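Local coordinates for insulinase family protease (Yersinia pestis, PDB 3GO9), which belongs to the M16 (insulinase) family and is predicted to be a protease, although its activity and substrates are not established, at residues L271-P276 / Q433-D438; T336-L341 / P450-K455. All coordinates share one frame; numbering follows the deposited sequence. Where two conformers were deposited one is given.

Contact 1 of 2, residues L271-P276 / Q433-D438; sequences LMWDTP and QQLSQD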
loop_
_atom_site.group_PDB
_atom_site.type_symbol
_atom_site.label_atom_id
_atom_site.label_comp_id
_atom_site.label_asym_id
_atom_site.label_seq_id
_atom_site.Cartn_x
_atom_site.Cartn_y
_atom_site.Cartn_z
ATOM N N LEU A 271 -17.068 9.110 -5.786
ATOM C CA LEU A 271 -17.752 9.491 -4.553
ATOM C C LEU A 271 -16.798 9.026 -3.473
ATOM O O LEU A 271 -16.606 7.801 -3.260
ATOM C CB LEU A 271 -19.132 8.786 -4.441
ATOM C CG LEU A 271 -20.073 8.884 -5.638
ATOM C CD1 LEU A 271 -21.417 8.192 -5.255
ATOM C CD2 LEU A 271 -20.331 10.278 -6.144
HETATM N N MSE A 272 -16.177 9.983 -2.767
HETATM C CA MSE A 272 -15.040 9.690 -1.874
HETATM C C MSE A 272 -15.323 10.018 -0.448
HETATM O O MSE A 272 -15.975 11.010 -0.164
HETATM C CB MSE A 272 -13.792 10.560 -2.132
HETATM C CG MSE A 272 -13.555 11.137 -3.464
HETATM SE SE MSE A 272 -11.738 10.677 -3.783
HETATM C CE MSE A 272 -12.324 8.865 -4.027
ATOM N N TRP A 273 -14.766 9.226 0.451
ATOM C CA TRP A 273 -14.719 9.562 1.876
ATOM C C TRP A 273 -13.269 9.403 2.368
ATOM O O TRP A 273 -12.588 8.427 2.029
ATOM C CB TRP A 273 -15.623 8.619 2.668
ATOM C CG TRP A 273 -17.079 8.762 2.412
ATOM C CD1 TRP A 273 -17.958 9.463 3.174
ATOM C CD2 TRP A 273 -17.846 8.187 1.342
ATOM N NE1 TRP A 273 -19.228 9.381 2.648
ATOM C CE2 TRP A 273 -19.188 8.602 1.522
ATOM C CE3 TRP A 273 -17.530 7.412 0.215
ATOM C CZ2 TRP A 273 -20.219 8.233 0.640
ATOM C CZ3 TRP A 273 -18.569 7.051 -0.672
ATOM C CH2 TRP A 273 -19.899 7.463 -0.433
ATOM N N ASP A 274 -12.799 10.349 3.187
ATOM C CA ASP A 274 -11.434 10.404 3.621
ATOM C C ASP A 274 -11.508 10.700 5.122
ATOM O O ASP A 274 -12.258 11.592 5.533
ATOM C CB ASP A 274 -10.724 11.516 2.869
ATOM C CG ASP A 274 -9.547 12.077 3.641
ATOM O OD1 ASP A 274 -8.491 11.435 3.604
ATOM O OD2 ASP A 274 -9.698 13.151 4.255
ATOM N N THR A 275 -10.872 9.875 5.925
ATOM C CA THR A 275 -10.934 10.044 7.393
ATOM C C THR A 275 -9.602 9.650 8.015
ATOM O O THR A 275 -8.815 8.958 7.386
ATOM C CB THR A 275 -12.024 9.145 8.010
ATOM O OG1 THR A 275 -11.727 7.794 7.682
ATOM C CG2 THR A 275 -13.394 9.509 7.492
ATOM N N PRO A 276 -9.320 10.123 9.239
ATOM C CA PRO A 276 -8.085 9.704 9.877
ATOM C C PRO A 276 -8.116 8.209 10.164
ATOM O O PRO A 276 -9.161 7.711 10.558
ATOM C CB PRO A 276 -8.102 10.443 11.220
ATOM C CG PRO A 276 -9.108 11.482 11.128
ATOM C CD PRO A 276 -10.027 11.169 10.001
ATOM N N GLN A 433 -24.847 5.071 9.184
ATOM C CA GLN A 433 -23.825 5.984 9.726
ATOM C C GLN A 433 -22.797 6.421 8.670
ATOM O O GLN A 433 -22.545 7.607 8.500
ATOM C CB GLN A 433 -23.133 5.351 10.913
ATOM C CG GLN A 433 -24.005 5.389 12.138
ATOM C CD GLN A 433 -23.601 4.421 13.226
ATOM O OE1 GLN A 433 -22.787 3.496 13.031
ATOM N NE2 GLN A 433 -24.222 4.609 14.421
ATOM N N GLN A 434 -22.280 5.459 7.932
ATOM C CA GLN A 434 -21.321 5.734 6.855
ATOM C C GLN A 434 -21.907 6.656 5.795
ATOM O O GLN A 434 -21.287 7.620 5.355
ATOM C CB GLN A 434 -20.880 4.446 6.187
ATOM C CG GLN A 434 -19.819 3.765 6.974
ATOM C CD GLN A 434 -19.398 2.459 6.370
ATOM O OE1 GLN A 434 -19.736 2.149 5.224
ATOM N NE2 GLN A 434 -18.648 1.676 7.134
ATOM N N LEU A 435 -23.126 6.376 5.403
ATOM C CA LEU A 435 -23.728 7.130 4.316
ATOM C C LEU A 435 -24.340 8.434 4.787
ATOM O O LEU A 435 -24.839 9.202 3.953
ATOM C CB LEU A 435 -24.760 6.302 3.596
ATOM C CG LEU A 435 -24.176 5.108 2.846
ATOM C CD1 LEU A 435 -25.317 4.279 2.321
ATOM C CD2 LEU A 435 -23.262 5.541 1.726
ATOM N N SER A 436 -24.318 8.673 6.088
ATOM C CA SER A 436 -24.785 9.952 6.647
ATOM C C SER A 436 -23.639 10.990 6.717
ATOM O O SER A 436 -23.823 12.180 7.050
ATOM C CB SER A 436 -25.510 9.720 7.979
ATOM O OG SER A 436 -26.661 8.863 7.797
ATOM N N GLN A 437 -22.450 10.538 6.376
ATOM C CA GLN A 437 -21.334 11.440 6.220
ATOM C C GLN A 437 -21.307 11.847 4.739
ATOM O O GLN A 437 -21.357 10.999 3.863
ATOM C CB GLN A 437 -20.047 10.745 6.655
ATOM C CG GLN A 437 -20.115 9.969 8.034
ATOM C CD GLN A 437 -20.979 10.653 9.114
ATOM O OE1 GLN A 437 -20.868 11.873 9.351
ATOM N NE2 GLN A 437 -21.858 9.864 9.763
ATOM N N ASP A 438 -21.280 13.145 4.460
ATOM C CA ASP A 438 -21.383 13.597 3.069
ATOM C C ASP A 438 -20.205 13.018 2.279
ATOM O O ASP A 438 -19.090 13.050 2.744
ATOM C CB ASP A 438 -21.278 15.119 2.990
ATOM C CG ASP A 438 -22.488 15.854 3.595
ATOM O OD1 ASP A 438 -23.472 15.221 4.015
ATOM O OD2 ASP A 438 -22.421 17.099 3.642
HETATM O O HOH W 1 -16.482 12.777 1.907
#

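Contact 2 of 2, residues T336-L341 / P450-K455; sequences TPVENL and PEVNVK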
loop_
_atom_site.group_PDB
_atom_site.type_symbol
_atom_site.label_atom_id
_atom_site.label_comp_id
_atom_site.label_asym_id
_atom_site.label_seq_id
_atom_site.Cartn_x
_atom_site.Cartn_y
_atom_site.Cartn_z
ATOM N N THR A 336 -17.922 6.565 -16.804
ATOM C CA THR A 336 -19.038 6.886 -17.660
ATOM C C THR A 336 -18.675 7.936 -18.687
ATOM O O THR A 336 -17.941 8.880 -18.377
ATOM C CB THR A 336 -20.233 7.418 -16.838
ATOM O OG1 THR A 336 -21.273 7.856 -17.729
ATOM C CG2 THR A 336 -19.793 8.575 -15.893
ATOM N N PRO A 337 -19.191 7.789 -19.924
ATOM C CA PRO A 337 -19.126 8.946 -20.819
ATOM C C PRO A 337 -19.821 10.141 -20.185
ATOM O O PRO A 337 -20.803 9.996 -19.457
ATOM C CB PRO A 337 -19.873 8.470 -22.092
ATOM C CG PRO A 337 -19.870 7.009 -22.003
ATOM C CD PRO A 337 -19.978 6.697 -20.511
ATOM N N VAL A 338 -19.305 11.320 -20.472
ATOM C CA VAL A 338 -19.891 12.553 -19.971
ATOM C C VAL A 338 -21.401 12.714 -20.318
ATOM O O VAL A 338 -22.201 13.229 -19.473
ATOM C CB VAL A 338 -19.060 13.760 -20.401
ATOM C CG1 VAL A 338 -19.119 14.012 -21.952
ATOM C CG2 VAL A 338 -19.510 14.993 -19.652
ATOM N N GLU A 339 -21.799 12.209 -21.488
ATOM C CA GLU A 339 -23.183 12.267 -21.957
ATOM C C GLU A 339 -24.130 11.477 -21.050
ATOM O O GLU A 339 -25.327 11.737 -21.017
ATOM C CB GLU A 339 -23.260 11.726 -23.388
ATOM C CG GLU A 339 -22.601 12.644 -24.429
ATOM C CD GLU A 339 -21.082 12.478 -24.620
ATOM O OE1 GLU A 339 -20.410 11.682 -23.906
ATOM O OE2 GLU A 339 -20.552 13.193 -25.504
ATOM N N ASN A 340 -23.583 10.501 -20.326
ATOM C CA ASN A 340 -24.365 9.646 -19.432
ATOM C C ASN A 340 -24.079 9.911 -17.951
ATOM O O ASN A 340 -24.622 9.238 -17.097
ATOM C CB ASN A 340 -24.032 8.186 -19.716
ATOM C CG ASN A 340 -24.221 7.802 -21.171
ATOM O OD1 ASN A 340 -23.281 7.358 -21.829
ATOM N ND2 ASN A 340 -25.418 7.955 -21.667
ATOM N N LEU A 341 -23.257 10.909 -17.650
ATOM C CA LEU A 341 -22.841 11.213 -16.282
ATOM C C LEU A 341 -23.985 11.465 -15.301
ATOM O O LEU A 341 -24.042 10.817 -14.256
ATOM C CB LEU A 341 -21.923 12.425 -16.297
ATOM C CG LEU A 341 -21.387 12.909 -14.947
ATOM C CD1 LEU A 341 -20.572 11.905 -14.125
ATOM C CD2 LEU A 341 -20.530 14.182 -15.189
ATOM N N PRO A 450 -15.199 19.633 -22.583
ATOM C CA PRO A 450 -15.715 20.829 -21.929
ATOM C C PRO A 450 -15.925 20.588 -20.435
ATOM O O PRO A 450 -16.507 19.569 -20.074
ATOM C CB PRO A 450 -17.043 21.046 -22.623
ATOM C CG PRO A 450 -16.831 20.510 -23.988
ATOM C CD PRO A 450 -15.868 19.388 -23.868
ATOM N N GLU A 451 -15.422 21.503 -19.597
ATOM C CA GLU A 451 -15.529 21.372 -18.152
ATOM C C GLU A 451 -16.969 21.201 -17.735
ATOM O O GLU A 451 -17.856 21.947 -18.169
ATOM C CB GLU A 451 -14.913 22.575 -17.435
ATOM C CG GLU A 451 -14.828 22.378 -15.931
ATOM C CD GLU A 451 -13.945 23.396 -15.233
ATOM O OE1 GLU A 451 -13.723 24.499 -15.784
ATOM O OE2 GLU A 451 -13.473 23.077 -14.125
ATOM N N VAL A 452 -17.210 20.190 -16.898
ATOM C CA VAL A 452 -18.513 19.996 -16.277
ATOM C C VAL A 452 -18.582 20.917 -15.064
ATOM O O VAL A 452 -17.608 21.067 -14.319
ATOM C CB VAL A 452 -18.731 18.532 -15.819
ATOM C CG1 VAL A 452 -19.935 18.412 -14.919
ATOM C CG2 VAL A 452 -18.833 17.596 -17.026
ATOM N N ASN A 453 -19.734 21.544 -14.893
ATOM C CA ASN A 453 -20.025 22.373 -13.730
ATOM C C ASN A 453 -20.321 21.462 -12.562
ATOM O O ASN A 453 -21.433 20.934 -12.460
ATOM C CB ASN A 453 -21.243 23.263 -14.035
ATOM C CG ASN A 453 -21.617 24.165 -12.891
ATOM O OD1 ASN A 453 -21.381 23.861 -11.723
ATOM N ND2 ASN A 453 -22.225 25.299 -13.225
ATOM N N VAL A 454 -19.334 21.237 -11.696
ATOM C CA VAL A 454 -19.498 20.268 -10.622
ATOM C C VAL A 454 -20.331 20.813 -9.468
ATOM O O VAL A 454 -20.844 20.062 -8.684
ATOM C CB VAL A 454 -18.152 19.683 -10.105
ATOM C CG1 VAL A 454 -17.505 18.867 -11.193
ATOM C CG2 VAL A 454 -17.192 20.760 -9.626
ATOM N N LYS A 455 -20.479 22.125 -9.384
ATOM C CA LYS A 455 -21.394 22.696 -8.412
ATOM C C LYS A 455 -22.819 22.316 -8.763
ATOM O O LYS A 455 -23.578 21.920 -7.889
ATOM C CB LYS A 455 -21.191 24.212 -8.316
ATOM C CG LYS A 455 -19.767 24.576 -7.838
ATOM C CD LYS A 455 -19.519 26.070 -7.713
ATOM C CE LYS A 455 -18.005 26.382 -7.795
ATOM N NZ LYS A 455 -17.568 27.647 -7.092
#

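Contact 1 of 2, residues L271-P276 / Q433-D438
The indole of Trp273 overlaps the turn that leads away from helix 424-435, the N-H edge of its five-membered ring turned to the carbonyl of Gln437. The arrangement belongs to a five-stranded mixed sheet with helices packed on it; strand 267-276, which carries Trp273, belongs to the region matching the M16 inactive-domain family. Residues 433-438 run into strand 440-446, the antiparallel neighbour of that strand. Because CG stands beside the backbone N and anti to the carbonyl carbon (chi1 -67°), the indole projects across to the turn. There its N-H makes a nearly straight bond, NE1 of Trp273 to O of Gln437, 2.9 Å long. The acceptor lies almost in the ring plane, yet the donor stands well above the carbonyl plane (49° out of it), so the bond does not follow a lone pair. At the six-membered ring, CZ2 of Trp273 meets CD2 of Leu435 at 4.2 Å, a modest apolar touch; Leu435 also packs on Leu299 and Arg356 of neighbouring helices. Within the turn, Ser436 N donates to O of Gln433 at 3.2 Å. Beside the indole a water bridges the two backbones, donating to both Met272 O and Asp438 O and lying 2.8 Å from each oxygen.

Contact 2 of 2, residues T336-L341 / P450-K455
Val452 contributes half of the small surface buried here, and its close contacts are all made by CG2. This methyl faces two apolar side chains of the 336-341 loop: CG2 of Val338 at 3.8 Å from CG2 of Val452, and CD2 of Leu341 at 4.2 Å from the same methyl. The valines do not meet head-on; the two side chains pass alongside one another, pointing opposite ways, and touch CG2 to CG2. In Val452 the touching branch is anti to the carbonyl carbon and beside the backbone N, whereas CG1 takes the place anti to N (chi1 167°). Val338 presents the branch that is itself anti to N, its CG1 occupying the crowded position between N and the carbonyl carbon.

The contact sits at the end of the sheet where two connections pass each other, one joining strand 327-336 to helix 341-358 and the other joining strand 440-446 to the last modelled helix, 454-465. Leu443 of the latter strand packs against both Leu341 and Val452, and Leu341 also rests on Asp267 and Leu269 of strand 267-276, so the methyl cluster continues onto the sheet. Backbone bonds shape the first connection: Asn340 N donates to Pro337 O at 3.0 Å, and Leu341 N to Val338 O at 3.1 Å. Pro337 O accepts a second bond, from the hydroxyl of Thr336, with OG1 of Thr336 2.8 Å from O of Pro337 and on the face of the carbonyl opposite Asn340 N. In the other connection the side-chain amide of Gln445 holds the backbone on each side of Glu451, its OE1 accepting from Val452 N and its NE2 donating to Pro450 O. Asn453 then serves as N-cap of helix 454-465, its OD1 accepting from Ala456 N.

Overall arrangement
Contacts 1 and 2 lie on the same side of the chain's centre, with their centres about 23 Å apart and their nearest atoms about 8 Å apart. Their segments alternate along the chain: 271-276, 336-341, 433-438, then 450-455. Both belong to the five-stranded mixed sheet. Strand 440-446 runs between the second segments of the two contacts, and strand 267-276 carries contact 1 in its later half while its first residues lie under Leu341 of contact 2. Contact 1 joins strand 267-276 to the turn before strand 440-446, and contact 2 joins the connections that leave strands 327-336 and 440-446, so chain segments separated by mostly helical sequence meet near the two ends of strand 440-446.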